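Local coordinates for DUF5037 domain-containing protein (Ruminococcus gnavus, PDB 4GL6), which is of unknown function and belongs to the DUF5037 family, folding as one chain with an antiparallel and a mixed beta sheet flanked by helices, at residues E158-Q161 and M162-V166; R78-A81 and K82-E85; S120-K123 and N124-L128. All coordinates share one frame; numbering follows the deposited sequence.

Contact 1: residues E158-Q161 and M162-V166; sequences EEYQ and MYEEV
Glu159 and Tyr163 meet through a side-chain hydrogen bond one helical turn apart. The hydroxyl OH of Tyr163 donates to OE2 of Glu159 over 2.7 Å. It meets that oxygen on the anti side, close to the carboxylate plane. The carboxylate stands nearly upright to the phenol ring, with the planes 84° apart. Glu159 runs fully extended, its CG anti to the backbone N (chi1 -172°), which carries the carboxylate along to the hydroxyl. OE2 also accepts from Tyr181 OH, and OE1 forms a salt bridge with Lys238, so both carboxylate oxygens of this buried glutamate have partners.

Backbone i to i+4 bonds run through the same turns, among them Tyr163 N to Glu159 O and, straightest, Glu164 N to Tyr160 O at 2.9 Å. These turns belong to helix 156-171, the crossover helix of a beta-alpha-beta unit between the parallel strands 140-147 and 175-182.

The carbonyl O of Glu159 sits over the centre of one face of the Tyr163 ring, 3.4 Å above its plane. On another flank, CE2 of Tyr160 lies 3.5 Å from OE1 of Glu164; the phenol OH of Tyr160 bonds to Asp229 O instead.

The apolar part is the selenomethionine Met162. Rotation about its CG-SE bond (chi3 -55°) turns CE of Met162 back to 3.7 Å from CA of Glu159. Met162 also touches Ala91 and Gln94 of helix 75-95.

Contact 2: residues R78-A81 and K82-E85; sequences RLLA and KQME
The carbonyl O of Leu79 is gripped twice by Gln83, once through the backbone and once through the side chain. Gln83 N donates to Leu79 O over 3.3 Å in the ordinary i to i+4 bond of an alpha helix, here helix 75-95. Gln83 NE2 donates to Leu79 O over 2.9 Å, and this bond is nearly straight at 173°. The two donors come from opposite faces of the carbonyl plane. NE2 stands well above that plane, yet the oxygen lies in the plane of the Gln83 amide. CG of Gln83 is placed beside its own backbone N (chi1 -77°), and the extended chain beyond it brings the amide back over the preceding turn. NE2 also donates to Ser120 O, which ties this helix to the turn just before helix 122-129.

A second side-chain link spans seven residues, two turns of the helix. Arg78 meets the carboxylate of Glu85 end-on with two nitrogens in a bidentate salt bridge. NH1 of Arg78 lies 2.9 Å from OE2 of Glu85. NH2 of Arg78 lies 3.0 Å from OE1 of Glu85. Both oxygens lie near the guanidinium plane and are met on their syn sides, but the two groups are twisted by 41°. Arg78 is bent at chi2, which swings the guanidinium along the helix surface. NH2 also forms a salt bridge with Asp49, and OE2 accepts from Gly103 N. The guanidinium thus has two acidic partners, which would probably stabilise its charge. The start of the Lys82 side chain covers one face of the guanidinium, with CB of Lys82 3.7 Å from NH2 of Arg78.

Contact 3: residues S120-K123 and N124-L128; sequences SQWK and NYVDL
Trp122 packs against Tyr125 and Val126 on the tight side of this helical turn. The edge of the Tyr125 ring points at one face of the Trp122 indole in an edge-to-face pair. The centroid of the tyrosine ring is 5.7 Å from that of the six-membered indole ring, and the planes are 64° apart. The closest carbons are CD2 of Tyr125 and CZ3 of Trp122, at 4.2 Å, with CD2 offset toward the rim of the indole. Both residues hold CG anti to the backbone N (chi1 -167° in Trp122), which sends the rings off the same flank of the helix.

Val126 meets the other end of the indole. Its CG2 lies 3.6 Å from CD1 of Trp122 and close to NE1 as well. The N-H of NE1 is used on Leu171 O, beyond this turn. Tyr125 OH likewise bonds outside, to Leu139 O. The rings also pack on helix 75-95, where Trp122 touches Met87 and Tyr125 touches Leu80.

The turn is the beginning of helix 122-129, with Gln121 as its N-cap residue. The carbonyl O of Gln121 accepts from Tyr125 N at 3.2 Å, and weakly from Asn124 N. The next bond, Val126 N to Trp122 O, is shorter at 2.9 Å and almost straight.

The flank away from the rings faces solvent and is lined mainly by polar groups. Gln121 and Asn124 run side by side with their amide planes 74° apart. Gln121 OE1 lies 3.3 Å from Asn124 ND2; ND2 donates to Glu118 O. Lys123 and Asp127, both exposed, are linked through their backbones, with Asp127 N donating to Lys123 O over 3.1 Å.

Overall arrangement
Contacts 2 and 3 touch, through polar and apolar groups, with centres about 12 Å apart. Leu80 CD1 packs on Tyr125 CG at 3.6 Å. Contact 1 is more remote. Its centre lies about 19 Å from that of contact 2 and about 23 Å from that of contact 3, and it touches neither. Helix 75-95 still connects all three: it carries contact 2, meets contact 3 alongside, and packs near its C-terminal end against contact 1. The function is unknown, so no contact can be tied to an active site. A glycerol, probably from the crystallisation liquor, lies about 5 Å from the side chain of Glu85 in contact 2.

Contact 1: residues E158-Q161 and M162-V166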
# COMPACT_ATOMS: atom_id res chain seq x y z
N GLU A 158 19.69 -12.33 10.18
CA GLU A 158 20.03 -11.02 9.58
C GLU A 158 18.82 -10.38 8.90
O GLU A 158 18.61 -9.17 9.01
CB GLU A 158 21.18 -11.16 8.56
CG GLU A 158 22.56 -11.47 9.16
CD GLU A 158 23.62 -11.90 8.13
OE1 GLU A 158 23.30 -12.54 7.10
OE2 GLU A 158 24.80 -11.62 8.39
N GLU A 159 18.02 -11.19 8.20
CA GLU A 159 16.85 -10.69 7.49
C GLU A 159 15.80 -10.18 8.47
O GLU A 159 15.29 -9.06 8.32
CB GLU A 159 16.28 -11.80 6.59
CG GLU A 159 15.16 -11.35 5.65
CD GLU A 159 14.65 -12.44 4.69
OE1 GLU A 159 15.27 -13.53 4.56
OE2 GLU A 159 13.61 -12.16 4.03
N TYR A 160 15.48 -11.00 9.47
CA TYR A 160 14.50 -10.69 10.52
C TYR A 160 14.92 -9.45 11.32
O TYR A 160 14.09 -8.57 11.54
CB TYR A 160 14.33 -11.90 11.45
CG TYR A 160 13.31 -11.76 12.55
CD1 TYR A 160 11.97 -12.16 12.35
CD2 TYR A 160 13.67 -11.27 13.81
CE1 TYR A 160 11.03 -12.04 13.37
CE2 TYR A 160 12.74 -11.14 14.84
CZ TYR A 160 11.43 -11.52 14.62
OH TYR A 160 10.52 -11.38 15.66
N GLN A 161 16.19 -9.40 11.71
CA GLN A 161 16.74 -8.24 12.45
C GLN A 161 16.54 -6.92 11.70
O GLN A 161 16.18 -5.92 12.30
CB GLN A 161 18.22 -8.43 12.82
CG GLN A 161 18.47 -9.38 14.00
CD GLN A 161 19.94 -9.66 14.22
OE1 GLN A 161 20.77 -8.77 14.06
NE2 GLN A 161 20.27 -10.90 14.60
N MSE A 162 16.75 -6.94 10.39
CA MSE A 162 16.53 -5.75 9.54
C MSE A 162 15.07 -5.30 9.55
O MSE A 162 14.80 -4.10 9.60
CB MSE A 162 16.98 -5.98 8.08
CG MSE A 162 18.49 -5.98 7.86
SE MSE A 162 18.97 -6.10 5.97
CE MSE A 162 17.98 -7.72 5.50
N TYR A 163 14.14 -6.25 9.49
CA TYR A 163 12.72 -5.91 9.49
C TYR A 163 12.33 -5.34 10.85
O TYR A 163 11.71 -4.27 10.92
CB TYR A 163 11.82 -7.10 9.08
CG TYR A 163 12.16 -7.76 7.75
CD1 TYR A 163 12.80 -7.04 6.71
CD2 TYR A 163 11.77 -9.08 7.48
CE1 TYR A 163 13.09 -7.65 5.50
CE2 TYR A 163 12.04 -9.67 6.26
CZ TYR A 163 12.71 -8.96 5.27
OH TYR A 163 13.00 -9.53 4.05
N GLU A 164 12.76 -6.02 11.92
CA GLU A 164 12.57 -5.55 13.32
C GLU A 164 13.04 -4.08 13.47
O GLU A 164 12.32 -3.24 14.02
CB GLU A 164 13.32 -6.50 14.28
CG GLU A 164 12.97 -6.47 15.76
CD GLU A 164 13.58 -7.67 16.52
OE1 GLU A 164 12.85 -8.48 17.13
OE2 GLU A 164 14.81 -7.87 16.41
N GLU A 165 14.22 -3.76 12.90
CA GLU A 165 14.76 -2.39 12.92
C GLU A 165 13.89 -1.38 12.17
O GLU A 165 13.69 -0.26 12.66
CB GLU A 165 16.23 -2.35 12.43
CG GLU A 165 16.76 -0.91 12.18
CD GLU A 165 18.26 -0.71 12.23
OE1 GLU A 165 19.03 -1.67 12.48
OE2 GLU A 165 18.67 0.47 12.05
N VAL A 166 13.41 -1.75 10.98
CA VAL A 166 12.53 -0.84 10.21
C VAL A 166 11.25 -0.54 11.01
O VAL A 166 10.91 0.63 11.26
CB VAL A 166 12.18 -1.42 8.83
CG1 VAL A 166 11.13 -0.58 8.11
CG2 VAL A 166 13.44 -1.53 7.98

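Contact 2: residues R78-A81 and K82-E85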
# COMPACT_ATOMS: atom_id res chain seq x y z
N ARG A 78 -1.28 8.10 -0.72
CA ARG A 78 -0.26 7.48 -1.58
C ARG A 78 1.15 7.90 -1.22
O ARG A 78 2.06 7.08 -1.20
CB ARG A 78 -0.52 7.77 -3.08
CG ARG A 78 0.60 7.38 -4.05
CD ARG A 78 0.96 5.90 -3.94
NE ARG A 78 2.35 5.63 -4.28
CZ ARG A 78 3.03 4.54 -3.93
NH1 ARG A 78 2.48 3.57 -3.20
NH2 ARG A 78 4.30 4.42 -4.29
N LEU A 79 1.33 9.19 -0.95
CA LEU A 79 2.63 9.71 -0.55
C LEU A 79 3.10 9.07 0.76
O LEU A 79 4.30 8.82 0.92
CB LEU A 79 2.59 11.24 -0.41
CG LEU A 79 2.29 12.05 -1.68
CD1 LEU A 79 2.11 13.52 -1.30
CD2 LEU A 79 3.39 11.87 -2.71
N LEU A 80 2.17 8.80 1.69
CA LEU A 80 2.50 8.12 2.95
C LEU A 80 2.91 6.65 2.65
O LEU A 80 3.91 6.18 3.18
CB LEU A 80 1.38 8.25 3.99
CG LEU A 80 1.17 9.61 4.70
CD1 LEU A 80 -0.12 9.61 5.52
CD2 LEU A 80 2.32 9.99 5.62
N ALA A 81 2.16 5.98 1.77
CA ALA A 81 2.50 4.62 1.30
C ALA A 81 3.87 4.57 0.65
O ALA A 81 4.64 3.66 0.94
CB ALA A 81 1.45 4.05 0.32
N LYS A 82 4.18 5.56 -0.20
CA LYS A 82 5.49 5.65 -0.88
C LYS A 82 6.64 5.65 0.15
O LYS A 82 7.67 4.96 -0.04
CB LYS A 82 5.56 6.89 -1.80
CG LYS A 82 6.83 7.06 -2.65
CD LYS A 82 6.71 8.26 -3.60
CE LYS A 82 8.02 8.56 -4.33
NZ LYS A 82 8.54 7.38 -5.08
N GLN A 83 6.46 6.39 1.24
CA GLN A 83 7.45 6.45 2.32
C GLN A 83 7.57 5.15 3.09
O GLN A 83 8.67 4.75 3.45
CB GLN A 83 7.17 7.62 3.26
CG GLN A 83 7.60 8.93 2.66
CD GLN A 83 6.92 10.08 3.32
OE1 GLN A 83 7.47 10.73 4.21
NE2 GLN A 83 5.68 10.32 2.92
N MSE A 84 6.44 4.50 3.34
CA MSE A 84 6.42 3.20 4.05
C MSE A 84 7.17 2.14 3.20
O MSE A 84 8.03 1.42 3.70
CB MSE A 84 4.98 2.75 4.37
CG MSE A 84 4.91 1.65 5.42
SE MSE A 84 3.18 0.81 5.48
CE MSE A 84 3.40 -0.44 6.96
N GLU A 85 6.86 2.12 1.91
CA GLU A 85 7.53 1.27 0.93
C GLU A 85 9.04 1.52 0.91
O GLU A 85 9.83 0.58 0.95
CB GLU A 85 6.94 1.53 -0.47
CG GLU A 85 5.52 0.98 -0.60
CD GLU A 85 4.75 1.50 -1.80
OE1 GLU A 85 5.34 2.11 -2.72
OE2 GLU A 85 3.52 1.28 -1.82

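Contact 3: residues S120-K123 and N124-L128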
# COMPACT_ATOMS: atom_id res chain seq x y z
N SER A 120 1.18 14.41 4.55
CA SER A 120 2.16 13.56 3.86
C SER A 120 3.53 13.46 4.54
O SER A 120 4.34 12.64 4.15
CB SER A 120 2.36 14.03 2.42
OG SER A 120 2.99 15.30 2.43
N GLN A 121 3.83 14.33 5.50
CA GLN A 121 5.06 14.19 6.28
C GLN A 121 4.85 13.08 7.32
O GLN A 121 3.97 13.18 8.19
CB GLN A 121 5.40 15.46 7.02
CG GLN A 121 5.63 16.65 6.12
CD GLN A 121 6.20 17.77 6.94
OE1 GLN A 121 5.49 18.72 7.26
NE2 GLN A 121 7.44 17.61 7.38
N TRP A 122 5.68 12.05 7.23
CA TRP A 122 5.58 10.88 8.11
C TRP A 122 5.51 11.24 9.58
O TRP A 122 4.66 10.71 10.30
CB TRP A 122 6.73 9.92 7.83
CG TRP A 122 6.51 8.61 8.47
CD1 TRP A 122 7.03 8.16 9.66
CD2 TRP A 122 5.67 7.54 8.00
NE1 TRP A 122 6.59 6.90 9.94
CE2 TRP A 122 5.77 6.47 8.99
CE3 TRP A 122 4.87 7.36 6.88
CZ2 TRP A 122 5.09 5.28 8.86
CZ3 TRP A 122 4.19 6.14 6.76
CH2 TRP A 122 4.31 5.13 7.73
N LYS A 123 6.36 12.16 10.02
CA LYS A 123 6.36 12.61 11.42
C LYS A 123 4.97 13.11 11.91
O LYS A 123 4.57 12.78 13.03
CB LYS A 123 7.45 13.65 11.69
CG LYS A 123 7.42 14.90 10.80
CD LYS A 123 8.12 16.10 11.46
CE LYS A 123 7.94 17.37 10.63
NZ LYS A 123 8.29 18.60 11.38
N ASN A 124 4.25 13.85 11.07
CA ASN A 124 2.92 14.37 11.42
C ASN A 124 1.88 13.29 11.45
O ASN A 124 0.94 13.34 12.26
CB ASN A 124 2.45 15.43 10.42
CG ASN A 124 3.25 16.70 10.50
OD1 ASN A 124 3.81 17.04 11.53
ND2 ASN A 124 3.29 17.43 9.40
N TYR A 125 2.02 12.34 10.53
CA TYR A 125 1.10 11.21 10.44
C TYR A 125 1.20 10.33 11.69
O TYR A 125 0.18 9.95 12.24
CB TYR A 125 1.35 10.43 9.14
CG TYR A 125 0.49 9.21 9.00
CD1 TYR A 125 -0.90 9.30 9.01
CD2 TYR A 125 1.06 7.93 8.83
CE1 TYR A 125 -1.71 8.16 8.88
CE2 TYR A 125 0.26 6.78 8.70
CZ TYR A 125 -1.12 6.91 8.73
OH TYR A 125 -1.88 5.80 8.60
N VAL A 126 2.43 10.02 12.09
CA VAL A 126 2.70 9.25 13.31
C VAL A 126 2.15 9.95 14.55
O VAL A 126 1.60 9.31 15.43
CB VAL A 126 4.22 8.99 13.49
CG1 VAL A 126 4.55 8.45 14.89
CG2 VAL A 126 4.72 8.04 12.42
N ASP A 127 2.33 11.27 14.61
CA ASP A 127 1.79 12.09 15.70
C ASP A 127 0.26 11.96 15.76
O ASP A 127 -0.31 11.78 16.83
CB ASP A 127 2.21 13.57 15.55
CG ASP A 127 1.36 14.51 16.41
OD1 ASP A 127 1.42 14.39 17.66
OD2 ASP A 127 0.62 15.34 15.83
N LEU A 128 -0.39 12.05 14.60
CA LEU A 128 -1.84 11.90 14.52
C LEU A 128 -2.28 10.50 14.98
O LEU A 128 -3.23 10.38 15.74
CB LEU A 128 -2.36 12.22 13.11
CG LEU A 128 -2.73 13.67 12.78
CD1 LEU A 128 -1.71 14.73 13.20
CD2 LEU A 128 -3.00 13.71 11.28